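Local coordinates for development-specific protein S (Myxococcus xanthus, PDB 1NPS) that assembles on the surface of myxospores in the presence of calcium ions, its N-terminal domain, the piece described here, binding two of them, at residues Asn2-Tyr7 with Gln15-Pro20; Glu9-Lys14 with Ser40-Pro45; Glu34-Ser39 with Asn77-Arg82; Leu51-Gly56 with Gly72-Asn77. All coordinates share one frame; numbering follows the deposited sequence.

Interaction 1 of 4, residues Asn2-Tyr7 with Gln15-Pro20. With CA (calcium ion), chain B.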
# COMPACT_ATOMS: atom_id res chain seq x y z
N ASN A 2 -10.09 4.36 -3.93
CA ASN A 2 -8.80 4.37 -3.25
C ASN A 2 -8.62 3.21 -2.31
O ASN A 2 -9.58 2.57 -1.90
CB ASN A 2 -8.60 5.64 -2.42
CG ASN A 2 -9.33 6.83 -2.99
OD1 ASN A 2 -9.16 7.17 -4.16
ND2 ASN A 2 -10.16 7.45 -2.16
N ILE A 3 -7.35 2.91 -2.03
CA ILE A 3 -7.00 1.89 -1.06
C ILE A 3 -6.64 2.73 0.18
O ILE A 3 -6.30 3.91 0.06
CB ILE A 3 -5.73 1.08 -1.50
CG1 ILE A 3 -4.51 2.01 -1.61
CG2 ILE A 3 -5.99 0.33 -2.81
CD1 ILE A 3 -3.19 1.31 -1.34
N THR A 4 -6.74 2.14 1.37
CA THR A 4 -6.38 2.87 2.58
C THR A 4 -5.30 2.03 3.28
O THR A 4 -5.46 0.83 3.47
CB THR A 4 -7.60 3.10 3.51
OG1 THR A 4 -8.71 3.57 2.73
CG2 THR A 4 -7.27 4.15 4.54
N VAL A 5 -4.14 2.65 3.52
CA VAL A 5 -3.03 1.98 4.18
C VAL A 5 -2.96 2.36 5.65
O VAL A 5 -3.11 3.54 6.00
CB VAL A 5 -1.69 2.32 3.47
CG1 VAL A 5 -1.73 1.81 2.02
CG2 VAL A 5 -1.41 3.82 3.51
N PHE A 6 -2.68 1.37 6.50
CA PHE A 6 -2.62 1.58 7.94
C PHE A 6 -1.24 1.32 8.53
O PHE A 6 -0.49 0.48 8.02
CB PHE A 6 -3.66 0.69 8.65
CG PHE A 6 -5.08 1.01 8.30
CD1 PHE A 6 -5.67 0.48 7.15
CD2 PHE A 6 -5.82 1.88 9.10
CE1 PHE A 6 -6.98 0.81 6.81
CE2 PHE A 6 -7.12 2.20 8.77
CZ PHE A 6 -7.70 1.67 7.62
N TYR A 7 -0.90 2.06 9.59
CA TYR A 7 0.41 1.87 10.24
C TYR A 7 0.53 0.58 11.03
O TYR A 7 1.63 0.02 11.14
CB TYR A 7 0.76 3.08 11.11
CG TYR A 7 1.54 4.14 10.36
CD1 TYR A 7 1.27 4.42 9.01
CD2 TYR A 7 2.57 4.84 10.99
CE1 TYR A 7 2.01 5.38 8.31
CE2 TYR A 7 3.32 5.79 10.30
CZ TYR A 7 3.03 6.06 8.96
OH TYR A 7 3.78 6.99 8.28
N GLN A 15 -3.73 6.31 9.27
CA GLN A 15 -4.24 5.86 7.98
C GLN A 15 -4.22 6.96 6.91
O GLN A 15 -4.34 8.14 7.24
CB GLN A 15 -5.66 5.32 8.15
CG GLN A 15 -6.65 6.29 8.74
CD GLN A 15 -8.00 5.65 8.96
OE1 GLN A 15 -8.31 5.17 10.05
NE2 GLN A 15 -8.80 5.62 7.91
N VAL A 16 -4.04 6.55 5.65
CA VAL A 16 -3.96 7.48 4.51
C VAL A 16 -4.54 6.82 3.25
O VAL A 16 -4.20 5.68 2.93
CB VAL A 16 -2.47 7.87 4.18
CG1 VAL A 16 -2.39 8.66 2.89
CG2 VAL A 16 -1.83 8.67 5.31
N ASP A 17 -5.36 7.56 2.51
CA ASP A 17 -5.96 7.05 1.27
C ASP A 17 -5.05 7.29 0.06
O ASP A 17 -4.39 8.31 -0.02
CB ASP A 17 -7.30 7.74 0.98
CG ASP A 17 -8.39 7.34 1.95
OD1 ASP A 17 -8.30 6.24 2.52
OD2 ASP A 17 -9.34 8.13 2.11
N LEU A 18 -5.01 6.32 -0.86
CA LEU A 18 -4.20 6.47 -2.07
C LEU A 18 -5.02 6.17 -3.32
O LEU A 18 -5.45 5.03 -3.52
CB LEU A 18 -3.02 5.50 -2.07
CG LEU A 18 -1.94 5.71 -1.01
CD1 LEU A 18 -0.90 4.61 -1.12
CD2 LEU A 18 -1.32 7.09 -1.22
N PRO A 19 -5.30 7.20 -4.14
CA PRO A 19 -6.08 6.92 -5.35
C PRO A 19 -5.14 6.22 -6.34
O PRO A 19 -3.97 5.98 -6.03
CB PRO A 19 -6.50 8.32 -5.81
CG PRO A 19 -5.39 9.16 -5.37
CD PRO A 19 -5.07 8.64 -3.99
N PRO A 20 -5.66 5.80 -7.50
CA PRO A 20 -4.82 5.13 -8.50
C PRO A 20 -3.64 6.01 -8.90
O PRO A 20 -3.77 7.23 -9.04
CB PRO A 20 -5.78 4.92 -9.67
CG PRO A 20 -7.08 4.73 -8.99
CD PRO A 20 -7.06 5.84 -7.96
CA CA B . 3.40 -0.85 10.58
O HOH W 1 4.11 0.01 11.70

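Interaction 2 of 4, residues Glu9-Lys14 with Ser40-Pro45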
# COMPACT_ATOMS: atom_id res chain seq x y z
N GLU A 9 -1.39 -3.44 12.07
CA GLU A 9 -2.22 -4.53 11.55
C GLU A 9 -3.70 -4.41 11.96
O GLU A 9 -4.05 -3.64 12.84
CB GLU A 9 -1.65 -5.89 12.00
CG GLU A 9 -0.29 -6.22 11.38
CD GLU A 9 0.21 -7.63 11.67
OE1 GLU A 9 -0.18 -8.23 12.69
OE2 GLU A 9 1.01 -8.14 10.87
N ASP A 10 -4.56 -5.18 11.29
CA ASP A 10 -6.00 -5.20 11.56
C ASP A 10 -6.64 -3.83 11.42
O ASP A 10 -7.53 -3.48 12.17
CB ASP A 10 -6.28 -5.77 12.96
CG ASP A 10 -5.72 -7.17 13.14
OD1 ASP A 10 -5.73 -7.96 12.17
OD2 ASP A 10 -5.26 -7.49 14.26
N PHE A 11 -6.16 -3.05 10.46
CA PHE A 11 -6.67 -1.71 10.19
C PHE A 11 -6.68 -0.75 11.40
O PHE A 11 -7.68 -0.08 11.66
CB PHE A 11 -8.08 -1.82 9.56
CG PHE A 11 -8.22 -2.96 8.56
CD1 PHE A 11 -7.29 -3.14 7.54
CD2 PHE A 11 -9.26 -3.88 8.68
CE1 PHE A 11 -7.39 -4.21 6.66
CE2 PHE A 11 -9.36 -4.96 7.80
CZ PHE A 11 -8.43 -5.12 6.79
N GLN A 12 -5.56 -0.67 12.11
CA GLN A 12 -5.47 0.23 13.26
C GLN A 12 -4.41 1.28 13.02
O GLN A 12 -3.62 1.16 12.10
CB GLN A 12 -5.10 -0.56 14.53
CG GLN A 12 -6.12 -1.58 14.97
CD GLN A 12 -7.10 -1.02 15.96
OE1 GLN A 12 -6.71 -0.56 17.04
NE2 GLN A 12 -8.38 -1.07 15.63
N GLY A 13 -4.36 2.30 13.86
CA GLY A 13 -3.37 3.35 13.72
C GLY A 13 -3.54 4.33 12.58
O GLY A 13 -4.57 4.36 11.91
N LYS A 14 -2.51 5.14 12.37
CA LYS A 14 -2.46 6.16 11.32
C LYS A 14 -2.88 5.58 9.98
O LYS A 14 -2.40 4.52 9.58
CB LYS A 14 -1.04 6.72 11.24
CG LYS A 14 -0.83 7.81 10.23
CD LYS A 14 0.59 8.34 10.33
CE LYS A 14 0.92 8.75 11.77
NZ LYS A 14 2.34 9.20 11.97
N SER A 40 -1.21 -2.91 7.25
CA SER A 40 -2.49 -3.45 6.79
C SER A 40 -3.09 -2.52 5.74
O SER A 40 -2.74 -1.33 5.68
CB SER A 40 -3.46 -3.73 7.96
OG SER A 40 -3.90 -2.57 8.64
N VAL A 41 -3.90 -3.08 4.84
CA VAL A 41 -4.49 -2.31 3.77
C VAL A 41 -5.92 -2.74 3.44
O VAL A 41 -6.25 -3.93 3.48
CB VAL A 41 -3.67 -2.48 2.46
CG1 VAL A 41 -4.22 -1.58 1.36
CG2 VAL A 41 -2.20 -2.18 2.71
N LYS A 42 -6.75 -1.76 3.12
CA LYS A 42 -8.13 -2.01 2.72
C LYS A 42 -8.18 -1.79 1.21
O LYS A 42 -7.59 -0.83 0.70
CB LYS A 42 -9.10 -1.06 3.42
CG LYS A 42 -9.34 -1.36 4.90
CD LYS A 42 -10.48 -0.54 5.45
CE LYS A 42 -10.73 -0.87 6.91
NZ LYS A 42 -11.83 -0.07 7.49
N VAL A 43 -8.79 -2.72 0.50
CA VAL A 43 -8.89 -2.60 -0.95
C VAL A 43 -10.33 -2.86 -1.37
O VAL A 43 -10.79 -4.00 -1.33
CB VAL A 43 -7.93 -3.59 -1.66
CG1 VAL A 43 -7.90 -3.35 -3.17
CG2 VAL A 43 -6.53 -3.49 -1.08
N PRO A 44 -11.08 -1.80 -1.75
CA PRO A 44 -12.46 -1.96 -2.18
C PRO A 44 -12.51 -2.42 -3.63
O PRO A 44 -11.48 -2.42 -4.32
CB PRO A 44 -13.01 -0.53 -2.05
CG PRO A 44 -11.85 0.28 -2.48
CD PRO A 44 -10.69 -0.38 -1.75
N PRO A 45 -13.70 -2.81 -4.12
CA PRO A 45 -13.91 -3.27 -5.50
C PRO A 45 -13.45 -2.24 -6.54
O PRO A 45 -13.50 -1.04 -6.29
CB PRO A 45 -15.42 -3.44 -5.55
CG PRO A 45 -15.73 -3.94 -4.20
CD PRO A 45 -14.91 -3.02 -3.32

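Interaction 3 of 4, residues Glu34-Ser39 with Asn77-Arg82. With CA (calcium ion), chain C; CA (calcium ion), chain B.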
# COMPACT_ATOMS: atom_id res chain seq x y z
N GLU A 34 5.31 7.21 5.94
CA GLU A 34 6.73 6.94 6.17
C GLU A 34 7.16 5.60 5.59
O GLU A 34 6.38 4.65 5.52
CB GLU A 34 7.04 6.96 7.67
CG GLU A 34 6.77 8.30 8.32
CD GLU A 34 6.54 8.17 9.81
OE1 GLU A 34 7.52 7.89 10.53
OE2 GLU A 34 5.38 8.33 10.25
N ASN A 35 8.43 5.53 5.21
CA ASN A 35 8.97 4.31 4.63
C ASN A 35 8.87 3.12 5.58
O ASN A 35 9.05 3.26 6.80
CB ASN A 35 10.43 4.55 4.26
CG ASN A 35 11.03 3.38 3.56
OD1 ASN A 35 10.56 2.95 2.51
ND2 ASN A 35 12.10 2.83 4.15
N ASN A 36 8.62 1.94 5.01
CA ASN A 36 8.49 0.69 5.76
C ASN A 36 7.63 0.83 7.02
O ASN A 36 8.11 0.53 8.13
CB ASN A 36 9.88 0.14 6.17
CG ASN A 36 10.84 -0.08 5.00
OD1 ASN A 36 10.44 -0.27 3.85
ND2 ASN A 36 12.14 -0.10 5.31
N THR A 37 6.39 1.30 6.89
CA THR A 37 5.53 1.44 8.07
C THR A 37 4.17 0.77 7.90
O THR A 37 3.51 0.42 8.90
CB THR A 37 5.30 2.92 8.48
OG1 THR A 37 4.75 3.66 7.38
CG2 THR A 37 6.60 3.57 8.96
N ILE A 38 3.76 0.56 6.66
CA ILE A 38 2.47 -0.05 6.36
C ILE A 38 2.35 -1.47 6.92
O ILE A 38 3.25 -2.29 6.77
CB ILE A 38 2.22 -0.04 4.85
CG1 ILE A 38 2.15 1.42 4.38
CG2 ILE A 38 0.95 -0.79 4.52
CD1 ILE A 38 1.95 1.56 2.90
N SER A 39 1.24 -1.74 7.60
CA SER A 39 1.02 -3.05 8.21
C SER A 39 -0.31 -3.70 7.82
O SER A 39 -0.52 -4.89 8.03
CB SER A 39 1.18 -2.94 9.73
OG SER A 39 2.39 -2.27 10.07
N ASN A 77 7.79 -2.95 5.53
CA ASN A 77 8.82 -3.14 4.53
C ASN A 77 8.40 -2.66 3.16
O ASN A 77 8.89 -3.18 2.16
CB ASN A 77 9.21 -4.62 4.42
CG ASN A 77 10.40 -4.99 5.29
OD1 ASN A 77 11.37 -4.25 5.38
ND2 ASN A 77 10.33 -6.17 5.91
N VAL A 78 7.44 -1.76 3.07
CA VAL A 78 6.99 -1.26 1.77
C VAL A 78 7.63 0.10 1.47
O VAL A 78 7.56 1.02 2.29
CB VAL A 78 5.44 -1.19 1.68
CG1 VAL A 78 5.00 -0.62 0.34
CG2 VAL A 78 4.83 -2.58 1.85
N SER A 79 8.26 0.22 0.31
CA SER A 79 8.93 1.46 -0.07
C SER A 79 8.35 2.15 -1.30
O SER A 79 8.66 3.31 -1.57
CB SER A 79 10.43 1.23 -0.23
OG SER A 79 11.00 0.75 0.98
N SER A 80 7.58 1.43 -2.10
CA SER A 80 6.93 2.01 -3.27
C SER A 80 5.63 1.25 -3.51
O SER A 80 5.47 0.11 -3.05
CB SER A 80 7.85 2.08 -4.50
OG SER A 80 8.31 0.80 -4.93
N ILE A 81 4.66 1.91 -4.16
CA ILE A 81 3.34 1.32 -4.41
C ILE A 81 2.73 1.78 -5.74
O ILE A 81 2.90 2.94 -6.15
CB ILE A 81 2.30 1.75 -3.28
CG1 ILE A 81 2.83 1.43 -1.88
CG2 ILE A 81 0.95 1.07 -3.49
CD1 ILE A 81 1.94 1.99 -0.74
N ARG A 82 2.03 0.87 -6.42
CA ARG A 82 1.32 1.19 -7.66
C ARG A 82 -0.14 0.81 -7.39
O ARG A 82 -0.44 -0.32 -7.02
CB ARG A 82 1.85 0.38 -8.86
CG ARG A 82 3.31 0.66 -9.22
CD ARG A 82 3.72 -0.01 -10.53
NE ARG A 82 2.79 0.33 -11.60
CZ ARG A 82 2.40 -0.50 -12.57
NH1 ARG A 82 2.89 -1.73 -12.65
NH2 ARG A 82 1.52 -0.07 -13.47
CA CA C . 11.48 -1.02 2.04
CA CA B . 3.40 -0.85 10.58
O HOH W 2 5.42 1.67 4.04
O HOH W 3 5.20 -2.11 5.01
O HOH W 4 12.33 -2.65 2.90
O HOH W 1 4.11 0.01 11.70
O HOH W 5 10.02 -1.28 1.63
O HOH W 6 13.08 -0.43 1.84

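Interaction 4 of 4, residues Leu51-Gly56 with Gly72-Asn77. With CA (calcium ion), chain C; CA (calcium ion), chain B.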
# COMPACT_ATOMS: atom_id res chain seq x y z
N LEU A 51 2.46 -3.78 -3.66
CA LEU A 51 3.35 -3.21 -2.66
C LEU A 51 4.76 -3.77 -2.91
O LEU A 51 4.92 -4.97 -3.13
CB LEU A 51 2.85 -3.57 -1.25
CG LEU A 51 1.35 -3.45 -1.02
CD1 LEU A 51 1.05 -3.78 0.44
CD2 LEU A 51 0.83 -2.07 -1.37
N TYR A 52 5.75 -2.89 -2.95
CA TYR A 52 7.13 -3.27 -3.23
C TYR A 52 8.03 -3.01 -2.04
O TYR A 52 7.88 -2.01 -1.35
CB TYR A 52 7.68 -2.46 -4.42
CG TYR A 52 6.89 -2.60 -5.70
CD1 TYR A 52 7.19 -3.60 -6.62
CD2 TYR A 52 5.86 -1.72 -6.01
CE1 TYR A 52 6.47 -3.72 -7.80
CE2 TYR A 52 5.15 -1.82 -7.18
CZ TYR A 52 5.46 -2.82 -8.08
OH TYR A 52 4.72 -2.94 -9.23
N GLN A 53 8.99 -3.90 -1.83
CA GLN A 53 9.93 -3.76 -0.72
C GLN A 53 10.98 -2.70 -1.02
O GLN A 53 11.56 -2.09 -0.12
CB GLN A 53 10.61 -5.10 -0.46
CG GLN A 53 11.46 -5.14 0.81
CD GLN A 53 11.60 -6.55 1.35
OE1 GLN A 53 10.68 -7.07 1.99
NE2 GLN A 53 12.73 -7.19 1.07
N ASN A 54 11.26 -2.50 -2.31
CA ASN A 54 12.24 -1.50 -2.72
C ASN A 54 11.57 -0.31 -3.42
O ASN A 54 10.48 -0.44 -3.97
CB ASN A 54 13.28 -2.09 -3.69
CG ASN A 54 14.12 -3.19 -3.06
OD1 ASN A 54 14.29 -3.26 -1.84
ND2 ASN A 54 14.69 -4.04 -3.91
N ASP A 55 12.22 0.83 -3.36
CA ASP A 55 11.74 2.03 -4.03
C ASP A 55 11.87 1.73 -5.53
O ASP A 55 12.57 0.80 -5.93
CB ASP A 55 12.64 3.22 -3.64
CG ASP A 55 12.07 4.58 -4.04
OD1 ASP A 55 10.91 4.65 -4.51
OD2 ASP A 55 12.80 5.58 -3.89
N GLY A 56 11.19 2.49 -6.38
CA GLY A 56 11.30 2.25 -7.80
C GLY A 56 10.53 1.05 -8.33
O GLY A 56 10.88 0.51 -9.39
N GLY A 72 2.32 -10.16 6.23
CA GLY A 72 3.37 -11.15 6.35
C GLY A 72 4.77 -10.57 6.25
O GLY A 72 5.09 -9.62 6.97
N PRO A 73 5.59 -11.05 5.30
CA PRO A 73 6.97 -10.58 5.10
C PRO A 73 7.15 -9.12 4.67
O PRO A 73 8.22 -8.54 4.88
CB PRO A 73 7.52 -11.58 4.07
CG PRO A 73 6.29 -11.95 3.27
CD PRO A 73 5.24 -12.11 4.34
N LEU A 74 6.14 -8.52 4.05
CA LEU A 74 6.25 -7.13 3.64
C LEU A 74 5.78 -6.15 4.73
O LEU A 74 5.74 -4.94 4.51
CB LEU A 74 5.53 -6.87 2.31
CG LEU A 74 6.45 -7.03 1.08
CD1 LEU A 74 6.57 -8.50 0.67
CD2 LEU A 74 5.92 -6.20 -0.09
N ASN A 75 5.42 -6.67 5.89
CA ASN A 75 4.99 -5.81 6.98
C ASN A 75 6.14 -4.87 7.31
O ASN A 75 7.28 -5.31 7.46
CB ASN A 75 4.64 -6.65 8.22
CG ASN A 75 4.41 -5.79 9.45
OD1 ASN A 75 3.51 -4.97 9.49
ND2 ASN A 75 5.28 -5.94 10.44
N ASN A 76 5.84 -3.57 7.43
CA ASN A 76 6.86 -2.57 7.74
C ASN A 76 8.07 -2.72 6.81
O ASN A 76 9.23 -2.60 7.22
CB ASN A 76 7.31 -2.68 9.21
CG ASN A 76 6.25 -2.18 10.21
OD1 ASN A 76 5.25 -1.53 9.84
ND2 ASN A 76 6.48 -2.44 11.49
N ASN A 77 7.79 -2.95 5.53
CA ASN A 77 8.82 -3.14 4.53
C ASN A 77 8.40 -2.66 3.16
O ASN A 77 8.89 -3.18 2.16
CB ASN A 77 9.21 -4.62 4.42
CG ASN A 77 10.40 -4.99 5.29
OD1 ASN A 77 11.37 -4.25 5.38
ND2 ASN A 77 10.33 -6.17 5.91
CA CA C . 11.48 -1.02 2.04
CA CA B . 3.40 -0.85 10.58
O HOH W 4 12.33 -2.65 2.90
O HOH W 1 4.11 0.01 11.70
O HOH W 5 10.02 -1.28 1.63
O HOH W 6 13.08 -0.43 1.84

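Interaction 1 of 4, residues Asn2-Tyr7 with Gln15-Pro20
Phe6 and Gln15 lie side by side on one face of an antiparallel hairpin, the glutamine chain filling the hollow along the ring's edge. Gln15 CB packs 3.5 Å from Phe6 CE2, and Gln15 OE1 sits near the ring plane at the same edge, 3.4 Å from CE2. Gln15 CG stands between its own backbone N and carbonyl carbon (chi1 58°), and from there the chain runs out alongside the ring, its amide turned 65° against it. One pair further along this face, Thr4 OG1 donates to Asp17 OD1 at 2.7 Å, while Thr4 CG2 tucks in close to the same oxygen. Beyond the paired strands Asn2 crosses Pro19, its OD1 3.3 Å from Pro19 CB.

The other face is apolar. Ile3 CG1 wedges against Leu18 CB at 3.8 Å, and Val5 CG1 reaches the Leu18 methyl CD1. Val41 flanks them in the same sheet, and Ile81 and Val83 of strand 80-85 pack on them from the other sheet. The backbones are zipped by bonds in both directions between Ile3 and Leu18 and between Val5 and Val16; Leu18 N to Ile3 O, at 2.9 Å, is the shortest of the four.

At the end of strand 3-6 the chain turns a corner, and Tyr7 O binds a calcium ion 2.0 Å away: this is the opening hairpin of the first Greek key of a beta/gamma-crystallin domain.

Interaction 2 of 4, residues Glu9-Lys14 with Ser40-Pro45
Phe11 lies against Ser40 and Lys42 where the loop of the first beta/gamma-crystallin Greek key, between strands 3-6 and 15-18, folds over strand 40-42. The backbone of Phe11 adopts positive phi and psi in this turn, and its N-H points to Ser40 OG at 2.9 Å, with a bent N-H...O angle of 137°. A chi1 of 67° tucks Ser40 OG in over its own main chain, its CB bond directed toward the loop. The same hydroxyl is also hydrogen-bonded to Asn8 O, so Asn8 O and Phe11 N, three residues apart in the loop, are gripped by a single hydroxyl. The serine is buried, and these partners satisfy its polar atom.

The phenylalanine can be followed outward. Its CB starts beside Lys42 CE, and CG comes within 3.7 Å of that carbon. On one side of the ring CD1 lies 3.6 Å from Ser40 OG, and beyond it CE1 approaches Val41 O; both oxygens stand oblique to the ring. CD2, across the ring, has Lys42 CE over it. CZ, at the tip, is still near Val41 O.

Lys42 runs extended beyond CG and passes obliquely across one face of the ring, its aliphatic chain rather than its ammonium group making the contact. Phe6 and Asn67 also touch the lysine side chain. The face contact is a CH-pi interaction, with Lys42 CG 4.0 Å from the Phe11 ring centroid and 20° off the ring normal.

Interaction 3 of 4, residues Glu34-Ser39 with Asn77-Arg82
The second calcium site of this beta/gamma-crystallin domain joins its two Greek keys here, one loop ligand coming from each. Asn36 OD1 binds the ion at 2.2 Å and Ser79 OG at 2.1 Å; Gln53 O and water molecules complete the shell. Asn35 supports the site from the second shell. Its CG is anti to the backbone N (chi1 -176°), which brings OD1 over to Ser79, and Ser79 OG donates to it at 2.7 Å, in the carbonyl plane and on a lone pair. Because its hydrogen points to Asn35, the hydroxyl probably presents a lone pair to the metal. The backbones are tied by Asn36 N to Val78 O at 3.1 Å, the donor lying above the carbonyl plane. A water bridges Val78 O and Thr37 N, and another links Ile38 O with Asn77 N.

The loop 34-39 also serves the first site, where Thr37 O and Ser39 OG bind the other ion, while Thr37 OG1 turns back to Glu34 O. Ser79 and Ser80 form a classic beta bulge opposite Tyr52. Beneath the polar loops, inside the domain, Ile38 and Ile81 reach toward each other tip to tip, their CD1 methyls 3.7 Å apart.

Interaction 4 of 4, residues Leu51-Gly56 with Gly72-Asn77
This contact supplies a ligand to each of the domain's two calcium sites, at the place where the corner after strand 47-52 meets the loop leading into strand 80-85. Gln53 O binds one ion at 2.4 Å, and Asn76 OD1 binds the other at 2.1 Å. Thr37, Ser39 and Tyr7 complete the protein ligands around the ion held by Asn76, so Asn76 is the contribution of the second Greek key to a site otherwise built from the first.

Across the contact, Gln53 and Asn77 lie alongside each other and point the same way, their amide planes 49° apart. With chi1 at -171° the Gln53 chain swings clear of its own N and runs past the facing backbone: CG passes Asn77 O at 3.5 Å, and OE1 ends beside Asn77 CB. The closest touch is made by the backbone, where Gln53 CA directs its hydrogen at Asn77 O, 3.1 Å away. The Asn77 amide is turned back to its own loop by a weak bond from ND2 to Pro73 O, and its OD1 accepts from a water that is itself bound to the calcium held by Gln53. Asn77 therefore reaches that ion through water.

Deeper in, Leu74 projects a knob onto the end of the strand. Its CD2 methyl rests 3.4 Å from Leu51 O and 4.2 Å from Leu51 CB, with Ile62 packing against both leucines. A type II turn from Leu74 to Asn77 then swings Asn76 out to its ion, part of the paired calcium sites of a beta/gamma-crystallin domain.

Overall arrangement
Three of the four contacts, interactions 1, 3 and 4, supply ligands to two calcium ions set between the two Greek keys. Interactions 1 and 2 build the first key around strand 3-6, their centres about 8 Å apart, and Phe6 N bonds Ser40 O at 2.8 Å across them. Interactions 3 and 4 have centres about 6 Å apart, share Asn77, and meet at Ser79 N and Tyr52 O, 2.8 Å apart. One ion draws on interactions 1, 3 and 4 through Tyr7, Thr37, Ser39 and Asn76, although the centres of interactions 1 and 4 are about 15 Å apart; the other lies between interactions 3 and 4. Each ion thus has ligands from both keys. Interaction 2 gives no ligand, but Glu9 N packs against Ser39 CB.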